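Local coordinates for protein 16S rRNA (guanine(1405)-N(7))-methyltransferase (Klebsiella pneumoniae, PDB 6PI9) that probably methylates the N7 position of guanine 1405 in 16S rRNA, using S-adenosyl-L-methionine, and so confers resistance to various aminoglycosides, at residues D11-A16 against E25-V30; M32-R37 against K46-H51; K184-L189 against D231-I236. All blocks are in the same frame, centred on the assembly; numbering follows the deposited sequence.

Contacts 1 and 2 are neighbours in the helical N-terminal region and share helix 24-34, which packs on helix 4-14 in the first and on helix 41-57 in the second. They touch, Leu13 and Val30 of contact 1 meeting Ala48 and His51 of contact 2. Contact 3 is separate, its centre about 27 Å and 23 Å from those of contacts 1 and 2, and joins two helices beside the central sheet. Contact 1 is partly buried, with a charged outer flank; contact 2 is buried and adds a possible water bridge from Glu33 to one conformer of His51; contact 3 is buried and sets leucine against aromatic rings. Contacts 2 and 3 both meet the second subunit.

Contact 1: residues D11-A16 against E25-V30; sequences DALLSA and ETVRRV
Val27 is where the two helices meet: its CG1 methyl receives both leucines at the end of helix 4-14. Leu14 comes closest, its CD2 lying 3.7 Å from Val27 CG1 and nearly as close to CB, and Leu13 adds its branch carbon, CG standing 4.0 Å from the same Val27 CG1. With CG1 anti to the backbone N (chi1 177°), Val27 holds that methyl out toward both of them. This inner side is the close-packed one. Leu13 also rests on Leu19 and on Glu45 and Ala48 of helix 41-57, while Val27 has Val22 beside it, so both are buried in a small three-helix cluster.

The outer side is looser and largely polar. Here Leu14 CD1 approaches the Arg28 guanidinium obliquely, 3.9 Å from NH2. The arginine chain bends at chi3 (-71°), and its NH1 forms a salt bridge with Glu25, 3.0 Å from OE1; the hydrogen bond within that pair is weak (N-H...O angle 128°). The helix ends at Leu14, and Ser15, the first residue past it, sends OG and backbone N to Asp11 O from opposite faces of the carbonyl plane, OG at 2.9 Å.

On the far flank of helix 24-34, Thr26 OG1 is hydrogen-bonded, and Arg29 NH2 salt-bridged, to OD2 of Asp167, a residue that contacts S-adenosyl-L-homocysteine. Arg29 also pairs with Glu33. Apart from the methyl beside the guanidinium, the contact is apolar packing with no directional bond between the helices, and so depends on the fit of Leu13 and Leu14 on Val27.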
# COMPACT_ATOMS: atom_id res chain seq x y z
N ASP A 11 -24.75 0.07 4.74
CA ASP A 11 -24.93 -1.29 5.27
C ASP A 11 -24.04 -2.31 4.56
O ASP A 11 -23.51 -3.23 5.19
CB ASP A 11 -26.39 -1.71 5.16
CG ASP A 11 -27.28 -0.98 6.12
OD1 ASP A 11 -26.74 -0.41 7.11
OD2 ASP A 11 -28.52 -1.01 5.93
N ALA A 12 -23.87 -2.17 3.24
CA ALA A 12 -22.97 -3.07 2.52
C ALA A 12 -21.54 -2.89 2.96
O ALA A 12 -20.77 -3.86 2.92
CB ALA A 12 -23.04 -2.83 0.99
N LEU A 13 -21.19 -1.73 3.37
CA LEU A 13 -19.89 -1.54 3.84
C LEU A 13 -19.77 -2.14 5.24
O LEU A 13 -18.92 -2.89 5.50
CB LEU A 13 -19.70 -0.06 3.88
CG LEU A 13 -18.47 0.62 3.44
CD1 LEU A 13 -17.80 0.06 2.24
CD2 LEU A 13 -18.72 2.08 3.31
N LEU A 14 -20.71 -1.84 6.10
CA LEU A 14 -20.62 -2.29 7.49
C LEU A 14 -20.70 -3.81 7.62
O LEU A 14 -20.20 -4.37 8.62
CB LEU A 14 -21.72 -1.66 8.33
CG LEU A 14 -21.55 -0.16 8.59
CD1 LEU A 14 -22.83 0.48 9.15
CD2 LEU A 14 -20.31 0.04 9.58
N SER A 15 -21.34 -4.51 6.66
CA SER A 15 -21.45 -5.97 6.73
C SER A 15 -20.35 -6.67 5.94
O SER A 15 -20.37 -7.90 5.85
CB SER A 15 -22.84 -6.44 6.25
OG SER A 15 -23.04 -6.04 4.90
N ALA A 16 -19.37 -5.95 5.40
CA ALA A 16 -18.35 -6.57 4.54
C ALA A 16 -17.36 -7.40 5.37
O ALA A 16 -16.91 -6.94 6.43
CB ALA A 16 -17.60 -5.52 3.71
N GLU A 25 -17.61 3.12 13.86
CA GLU A 25 -17.71 4.57 13.76
C GLU A 25 -16.75 5.14 12.72
O GLU A 25 -17.07 6.14 12.08
CB GLU A 25 -17.46 5.24 15.14
CG GLU A 25 -17.99 6.69 15.20
CD GLU A 25 -19.43 6.89 14.59
OE1 GLU A 25 -20.40 6.18 15.03
OE2 GLU A 25 -19.55 7.75 13.64
N THR A 26 -15.59 4.51 12.53
CA THR A 26 -14.67 4.96 11.48
C THR A 26 -15.21 4.67 10.09
O THR A 26 -15.15 5.54 9.19
CB THR A 26 -13.32 4.27 11.70
OG1 THR A 26 -12.85 4.72 12.99
CG2 THR A 26 -12.32 4.63 10.61
N VAL A 27 -15.75 3.47 9.89
CA VAL A 27 -16.38 3.15 8.60
C VAL A 27 -17.44 4.20 8.29
O VAL A 27 -17.49 4.76 7.20
CB VAL A 27 -17.02 1.74 8.66
CG1 VAL A 27 -17.75 1.43 7.30
CG2 VAL A 27 -15.94 0.68 8.94
N ARG A 28 -18.34 4.44 9.24
CA ARG A 28 -19.42 5.39 9.03
C ARG A 28 -18.88 6.81 8.74
O ARG A 28 -19.36 7.51 7.83
CB ARG A 28 -20.31 5.35 10.27
CG ARG A 28 -21.61 6.01 10.14
CD ARG A 28 -22.47 5.76 11.45
NE ARG A 28 -22.96 4.38 11.62
CZ ARG A 28 -22.48 3.52 12.52
NH1 ARG A 28 -21.48 3.88 13.35
NH2 ARG A 28 -23.01 2.30 12.61
N ARG A 29 -17.89 7.27 9.52
CA ARG A 29 -17.31 8.60 9.29
C ARG A 29 -16.75 8.73 7.87
O ARG A 29 -17.02 9.72 7.16
CB ARG A 29 -16.20 8.90 10.33
CG ARG A 29 -15.52 10.23 10.11
CD ARG A 29 -14.31 10.50 11.05
NE ARG A 29 -13.30 9.43 11.08
CZ ARG A 29 -12.37 9.23 10.14
NH1 ARG A 29 -12.30 10.05 9.08
NH2 ARG A 29 -11.49 8.23 10.27
N VAL A 30 -15.98 7.73 7.43
CA VAL A 30 -15.39 7.79 6.08
C VAL A 30 -16.50 7.83 5.04
O VAL A 30 -16.47 8.61 4.07
CB VAL A 30 -14.45 6.58 5.89
CG1 VAL A 30 -14.08 6.34 4.42
CG2 VAL A 30 -13.18 6.81 6.71

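Contact 2: residues M32-R37 against K46-H51; sequences MELLPR and KAARTH
Glu33 and Leu34, successive residues of helix 24-34, both face helix 41-57, and Leu34 makes the direct touch, on Ala47, Ala48 and His51. This is a helix-helix contact of the N-terminal helical region, where the chain turns between the two helices. Glu33 comes first and can reach the other helix through water: its OE1 accepts a hydrogen bond of 2.6 Å from water 1, and in one conformer of His51 that water lies 3.2 Å from NE2. His51 has a second conformer, so the bridge is doubtful. Glu33 OE1 and His51 NE2 are 4.8 Å apart, not in direct contact. The other carboxylate oxygen, Glu33 OE2, makes a salt bridge with Arg29 one turn earlier.

Leu34 carries the apolar packing with one branch. Its CG stands anti to the carbonyl carbon (chi1 -66°), and CD1 is laid over the backbone between Ala47 and Ala48, whose small side chains let it come this close. The same Leu34 methyl also meets His51 CB, at 4.3 Å. Further on, Arg37 N bonds back to Leu34 O, closing a turn at the end of the segment.

Across the interface, His51 sits beside Gln192, which binds S-adenosyl-L-homocysteine, and Thr50 OG1 is hydrogen-bonded to Arg94 of the second subunit. At the heart of the packing, Leu34 CD1 is 3.6 Å from Ala48 CA and 4.0 Å from Ala48 CB.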
# COMPACT_ATOMS: atom_id res chain seq x y z
N MET A 32 -19.63 8.85 5.34
CA MET A 32 -20.39 10.10 5.34
C MET A 32 -19.58 11.29 4.79
O MET A 32 -20.16 12.24 4.24
CB MET A 32 -20.89 10.42 6.76
CG MET A 32 -21.90 9.43 7.29
SD MET A 32 -23.32 9.13 6.23
CE MET A 32 -24.15 10.72 6.29
N GLU A 33 -18.25 11.26 4.95
CA GLU A 33 -17.43 12.29 4.32
C GLU A 33 -17.48 12.19 2.80
O GLU A 33 -17.45 13.21 2.09
CB GLU A 33 -15.98 12.16 4.81
CG GLU A 33 -15.80 12.58 6.24
CD GLU A 33 -14.38 12.34 6.76
OE1 GLU A 33 -13.53 11.92 5.94
OE2 GLU A 33 -14.13 12.55 7.98
N LEU A 34 -17.63 10.97 2.27
CA LEU A 34 -17.60 10.79 0.82
C LEU A 34 -18.97 10.88 0.19
O LEU A 34 -19.11 11.26 -1.01
CB LEU A 34 -16.98 9.43 0.48
CG LEU A 34 -15.49 9.38 0.88
CD1 LEU A 34 -14.97 7.94 0.90
CD2 LEU A 34 -14.66 10.23 -0.08
N LEU A 35 -20.00 10.55 0.97
CA LEU A 35 -21.36 10.52 0.46
C LEU A 35 -21.76 11.79 -0.25
O LEU A 35 -22.55 11.69 -1.19
CB LEU A 35 -22.37 10.22 1.57
CG LEU A 35 -23.83 10.19 1.06
CD1 LEU A 35 -24.07 9.07 0.08
CD2 LEU A 35 -24.71 10.02 2.23
N PRO A 36 -21.37 13.00 0.12
CA PRO A 36 -21.80 14.16 -0.70
C PRO A 36 -21.02 14.38 -1.97
O PRO A 36 -21.45 15.20 -2.80
CB PRO A 36 -21.65 15.35 0.25
CG PRO A 36 -20.76 14.86 1.36
CD PRO A 36 -20.97 13.40 1.48
N ARG A 37 -19.97 13.61 -2.23
CA ARG A 37 -19.24 13.77 -3.48
C ARG A 37 -19.67 12.85 -4.66
O ARG A 37 -19.12 12.99 -5.74
CB ARG A 37 -17.75 13.55 -3.22
CG ARG A 37 -17.39 14.39 -2.01
CD ARG A 37 -15.92 14.24 -1.63
NE ARG A 37 -15.54 14.76 -0.30
CZ ARG A 37 -14.34 14.48 0.25
NH1 ARG A 37 -13.50 13.69 -0.44
NH2 ARG A 37 -13.98 14.96 1.46
N LYS A 46 -17.97 2.33 -2.99
CA LYS A 46 -16.68 1.93 -3.57
C LYS A 46 -15.57 2.89 -3.13
O LYS A 46 -14.46 2.45 -2.78
CB LYS A 46 -16.77 1.91 -5.10
CG LYS A 46 -17.78 0.91 -5.67
CD LYS A 46 -18.04 1.06 -7.22
CE LYS A 46 -19.17 0.10 -7.63
NZ LYS A 46 -19.70 0.24 -9.03
N ALA A 47 -15.85 4.20 -3.14
CA ALA A 47 -14.81 5.16 -2.70
C ALA A 47 -14.45 4.93 -1.24
O ALA A 47 -13.28 5.07 -0.85
CB ALA A 47 -15.28 6.60 -2.91
N ALA A 48 -15.42 4.57 -0.42
CA ALA A 48 -15.12 4.37 1.00
C ALA A 48 -14.33 3.10 1.19
O ALA A 48 -13.43 3.03 2.04
CB ALA A 48 -16.43 4.28 1.80
N ARG A 49 -14.67 2.06 0.43
CA ARG A 49 -13.89 0.84 0.50
C ARG A 49 -12.44 1.12 0.14
O ARG A 49 -11.51 0.68 0.82
CB ARG A 49 -14.53 -0.21 -0.41
CG ARG A 49 -13.92 -1.57 -0.25
CD ARG A 49 -14.91 -2.65 -0.66
NE ARG A 49 -15.86 -2.24 -1.68
CZ ARG A 49 -17.19 -2.28 -1.55
NH1 ARG A 49 -17.74 -2.73 -0.41
NH2 ARG A 49 -17.98 -1.90 -2.57
N THR A 50 -12.23 1.87 -0.95
CA THR A 50 -10.84 2.19 -1.32
C THR A 50 -10.12 2.97 -0.22
O THR A 50 -9.00 2.63 0.16
CB THR A 50 -10.83 2.98 -2.63
OG1 THR A 50 -11.32 2.12 -3.65
CG2 THR A 50 -9.38 3.32 -2.98
N HIS A 51 -10.76 4.03 0.30
CA HIS A 51 -10.22 4.83 1.41
C HIS A 51 -9.85 3.95 2.60
O HIS A 51 -8.73 4.01 3.13
CB HIS A 51 -11.27 5.89 1.81
CG HIS A 51 -10.87 6.85 2.91
ND1 HIS A 51 -10.43 6.43 4.15
CD2 HIS A 51 -10.98 8.20 3.00
CE1 HIS A 51 -10.21 7.48 4.93
NE2 HIS A 51 -10.55 8.57 4.26
O HOH W 1 -11.09 11.08 6.24

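Contact 3: residues K184-L189 against D231-I236; sequences KLLPVL and DWFERI
The Trp232 indole presents the edge of its six-membered ring to Leu186, whose CB lies near the ring plane, 3.9 Å from CZ3 and equally near CH2. On one face of the same indole sits Ile236 CG1, from one turn further along the helix, 3.8 Å above the plane and displaced toward the rim. The Phe233 ring takes the other end of the leucine: Leu186 CD1 comes in obliquely, 3.9 Å from CE1 and 4.1 Å from CD1. Phe233 itself meets Phe213 edge-to-face.

Because Leu186 has CG anti to its carbonyl carbon (chi1 -68°), the chain leads away from the indole and carries CD1 to the phenyl ring, so one side chain serves both aromatics. Helix 186-192 follows strand 179-183, and helix 225-236 lies between strands 208-214 and 241-248, so the contact joins two connecting helices packed on the Rossmann-like methyltransferase sheet. Leu186 packs on Val211 and Ala197, Trp232 on Phe213 and Ala197, and Phe233 on Val211, all in one apolar core.

Just ahead of the helix, Lys184 touches the bound S-adenosyl-L-homocysteine and forms a salt bridge with Glu95. On the outer side, Pro187 and Trp232 both pack on Val223 of the second subunit.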
# COMPACT_ATOMS: atom_id res chain seq x y z
N LYS A 184 5.06 5.52 11.06
CA LYS A 184 4.43 5.34 9.74
C LYS A 184 2.98 5.77 9.77
O LYS A 184 2.08 5.10 9.22
CB LYS A 184 4.57 3.88 9.30
CG LYS A 184 6.06 3.55 9.07
CD LYS A 184 6.19 1.99 8.82
CE LYS A 184 7.68 1.59 8.53
NZ LYS A 184 7.75 0.06 8.54
N LEU A 185 2.74 6.85 10.46
CA LEU A 185 1.39 7.30 10.76
C LEU A 185 1.07 8.67 10.20
O LEU A 185 -0.01 8.88 9.67
CB LEU A 185 1.21 7.33 12.29
CG LEU A 185 -0.03 8.12 12.74
CD1 LEU A 185 -1.30 7.43 12.24
CD2 LEU A 185 -0.03 8.15 14.27
N LEU A 186 1.98 9.65 10.32
CA LEU A 186 1.56 11.02 10.00
C LEU A 186 1.12 11.18 8.54
O LEU A 186 0.17 11.95 8.31
CB LEU A 186 2.69 12.01 10.35
CG LEU A 186 2.96 12.15 11.86
CD1 LEU A 186 3.92 13.36 12.15
CD2 LEU A 186 1.66 12.28 12.68
N PRO A 187 1.74 10.55 7.53
CA PRO A 187 1.22 10.77 6.16
C PRO A 187 -0.19 10.29 5.99
O PRO A 187 -0.96 10.98 5.32
CB PRO A 187 2.18 9.99 5.24
CG PRO A 187 3.49 9.97 6.01
CD PRO A 187 3.07 9.89 7.48
N VAL A 188 -0.56 9.16 6.58
CA VAL A 188 -1.91 8.69 6.32
C VAL A 188 -2.89 9.48 7.15
O VAL A 188 -4.03 9.67 6.74
CB VAL A 188 -2.03 7.18 6.58
CG1 VAL A 188 -2.03 6.90 8.04
CG2 VAL A 188 -3.36 6.62 5.96
N LEU A 189 -2.48 9.98 8.31
CA LEU A 189 -3.39 10.83 9.07
C LEU A 189 -3.63 12.15 8.33
O LEU A 189 -4.76 12.62 8.25
CB LEU A 189 -2.76 11.05 10.45
CG LEU A 189 -3.54 11.64 11.59
CD1 LEU A 189 -4.52 10.56 12.06
CD2 LEU A 189 -2.50 11.95 12.67
N ASP A 231 11.18 17.21 4.61
CA ASP A 231 10.86 18.62 4.42
C ASP A 231 9.49 18.92 5.00
O ASP A 231 9.28 19.98 5.62
CB ASP A 231 10.85 19.01 2.94
CG ASP A 231 12.22 19.02 2.29
OD1 ASP A 231 13.28 19.12 2.94
OD2 ASP A 231 12.19 18.93 1.04
N TRP A 232 8.52 18.03 4.76
CA TRP A 232 7.18 18.28 5.23
C TRP A 232 7.15 18.27 6.74
O TRP A 232 6.58 19.18 7.39
CB TRP A 232 6.23 17.20 4.68
CG TRP A 232 4.85 17.26 5.27
CD1 TRP A 232 3.80 18.08 4.85
CD2 TRP A 232 4.35 16.51 6.38
NE1 TRP A 232 2.72 17.87 5.65
CE2 TRP A 232 3.00 16.89 6.57
CE3 TRP A 232 4.89 15.50 7.19
CZ2 TRP A 232 2.23 16.37 7.56
CZ3 TRP A 232 4.08 14.93 8.19
CH2 TRP A 232 2.77 15.38 8.36
N PHE A 233 7.78 17.26 7.33
CA PHE A 233 7.81 17.19 8.78
C PHE A 233 8.46 18.44 9.37
O PHE A 233 7.94 19.02 10.35
CB PHE A 233 8.55 15.91 9.21
CG PHE A 233 8.51 15.68 10.72
CD1 PHE A 233 7.30 15.55 11.36
CD2 PHE A 233 9.69 15.58 11.45
CE1 PHE A 233 7.25 15.30 12.74
CE2 PHE A 233 9.64 15.34 12.85
CZ PHE A 233 8.40 15.19 13.46
N GLU A 234 9.58 18.88 8.81
CA GLU A 234 10.23 20.02 9.45
C GLU A 234 9.36 21.26 9.33
O GLU A 234 9.41 22.13 10.20
CB GLU A 234 11.60 20.26 8.85
CG GLU A 234 12.41 18.98 8.68
CD GLU A 234 13.24 18.51 9.88
OE1 GLU A 234 14.19 17.73 9.63
OE2 GLU A 234 12.94 18.89 11.04
N ARG A 235 8.49 21.30 8.33
CA ARG A 235 7.64 22.46 8.14
C ARG A 235 6.43 22.42 9.06
O ARG A 235 6.01 23.45 9.58
CB ARG A 235 7.21 22.53 6.67
CG ARG A 235 6.17 23.57 6.42
CD ARG A 235 6.00 23.85 4.94
NE ARG A 235 5.51 22.71 4.18
CZ ARG A 235 4.23 22.35 4.13
NH1 ARG A 235 3.32 23.02 4.84
NH2 ARG A 235 3.84 21.31 3.39
N ILE A 236 5.88 21.25 9.33
CA ILE A 236 4.65 21.22 10.15
C ILE A 236 4.96 21.04 11.62
O ILE A 236 4.07 21.21 12.47
CB ILE A 236 3.65 20.15 9.70
CG1 ILE A 236 4.21 18.74 9.90
CG2 ILE A 236 3.25 20.38 8.20
CD1 ILE A 236 3.67 17.97 11.10